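Local coordinates for protein aspartate aminotransferase (Rhodobacter sphaeroides, PDB 3NRA) that probably catalyses the pyridoxal-phosphate-dependent transfer of the amino group of L-aspartate to 2-oxoglutarate, giving oxaloacetate and L-glutamate, at residues B[60-63]-B[64-68]. Sequence-based numbering, arbitrary orientation.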
loop_
_atom_site.group_PDB
_atom_site.type_symbol
_atom_site.label_atom_id
_atom_site.label_comp_id
_atom_site.label_asym_id
_atom_site.label_seq_id
_atom_site.Cartn_x
_atom_site.Cartn_y
_atom_site.Cartn_z
ATOM N N ASP B 60 3.501 22.946 -0.283
ATOM C CA ASP B 60 4.513 23.578 0.543
ATOM C C ASP B 60 4.934 22.696 1.747
ATOM O O ASP B 60 6.121 22.606 2.060
ATOM C CB ASP B 60 4.050 24.945 1.029
ATOM C CG ASP B 60 4.004 25.992 -0.100
ATOM O OD1 ASP B 60 4.574 25.744 -1.193
ATOM O OD2 ASP B 60 3.397 27.058 0.123
ATOM N N LEU B 61 3.970 22.035 2.377
ATOM C CA LEU B 61 4.269 21.123 3.486
ATOM C C LEU B 61 5.081 19.934 3.013
ATOM O O LEU B 61 6.052 19.538 3.678
ATOM C CB LEU B 61 2.979 20.641 4.175
ATOM C CG LEU B 61 2.225 21.708 4.974
ATOM C CD1 LEU B 61 0.779 21.191 5.395
ATOM C CD2 LEU B 61 3.054 22.152 6.204
ATOM N N PHE B 62 4.719 19.406 1.833
ATOM C CA PHE B 62 5.420 18.278 1.218
ATOM C C PHE B 62 6.874 18.684 0.929
ATOM O O PHE B 62 7.830 17.944 1.235
ATOM C CB PHE B 62 4.707 17.837 -0.090
ATOM C CG PHE B 62 5.314 16.608 -0.718
ATOM C CD1 PHE B 62 6.437 16.717 -1.559
ATOM C CD2 PHE B 62 4.840 15.357 -0.404
ATOM C CE1 PHE B 62 7.055 15.608 -2.065
ATOM C CE2 PHE B 62 5.420 14.221 -0.946
ATOM C CZ PHE B 62 6.546 14.349 -1.776
ATOM N N SER B 63 7.023 19.882 0.375
ATOM C CA SER B 63 8.315 20.423 0.024
ATOM C C SER B 63 9.216 20.712 1.250
ATOM O O SER B 63 10.405 20.461 1.216
ATOM C CB SER B 63 8.125 21.705 -0.779
ATOM O OG SER B 63 9.387 22.207 -1.124
ATOM N N ALA B 64 8.628 21.221 2.325
ATOM C CA ALA B 64 9.350 21.395 3.584
ATOM C C ALA B 64 9.824 20.034 4.150
ATOM O O ALA B 64 10.942 19.930 4.668
ATOM C CB ALA B 64 8.479 22.144 4.602
ATOM N N GLY B 65 9.002 18.997 3.994
ATOM C CA GLY B 65 9.355 17.631 4.478
ATOM C C GLY B 65 10.522 17.019 3.700
ATOM O O GLY B 65 11.478 16.504 4.284
ATOM N N VAL B 66 10.472 17.131 2.386
ATOM C CA VAL B 66 11.572 16.662 1.572
ATOM C C VAL B 66 12.887 17.351 1.966
ATOM O O VAL B 66 13.875 16.676 2.251
ATOM C CB VAL B 66 11.303 16.857 0.103
ATOM C CG1 VAL B 66 12.569 16.551 -0.702
ATOM C CG2 VAL B 66 10.132 15.936 -0.336
ATOM N N GLN B 67 12.861 18.680 2.055
ATOM C CA GLN B 67 14.023 19.459 2.502
ATOM C C GLN B 67 14.531 19.012 3.895
ATOM O O GLN B 67 15.723 19.000 4.131
ATOM C CB GLN B 67 13.678 20.965 2.509
ATOM C CG GLN B 67 14.831 21.918 2.935
ATOM C CD GLN B 67 16.058 21.806 2.020
ATOM O OE1 GLN B 67 15.927 21.511 0.818
ATOM N NE2 GLN B 67 17.257 22.008 2.591
ATOM N N SER B 68 13.626 18.653 4.792
ATOM C CA SER B 68 14.023 18.193 6.146
ATOM C C SER B 68 14.772 16.845 6.115
ATOM O O SER B 68 15.565 16.550 7.016
ATOM C CB SER B 68 12.797 18.090 7.089
ATOM O OG SER B 68 12.042 16.941 6.814
#
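F62 and V66, one turn apart on helix 58-68, illustrate how an i to i+4 pair can build an apolar patch for a dimer interface. A single methyl does the touching: CG2 of V66 lies 3.5 Å from CE1 of the F62 ring, which it meets obliquely, nearer CE1 than CD1 or CZ. The same methyl rests 3.4 Å from the carbonyl O of F62. The torsions help arrange this. F62 carries CG anti to its own N (chi1 -175°), which sends the ring outward from the helix with its CD1-CE1 side leaning toward V66, while V66 holds CG1 anti to N and turns CG2 back toward the preceding turn.

Beneath the pair runs regular alpha-helical bonding. The N-H of V66 reaches O of F62 at 3.0 Å and nearly straight (166°), tying the backbones of the two residues whose side chains meet; A64 to D60, G65 to L61 and Q67 to S63 repeat the pattern. In the last turn, OG of S68 donates a hydrogen bond to O of G65 (2.6 Å), using a lone pair of that oxygen.

Farther out, Y289 of helix 288-291 packs on both F62 and V66. The F62 ring stacks on F62 of the second subunit, whose F59 touches S63 and V66. With the V66 N-H and the F62 O already paired with each other, F62 and V66 offer aromatic and aliphatic carbon to the partner subunit, consistent with a hydrophobic contribution to dimer association.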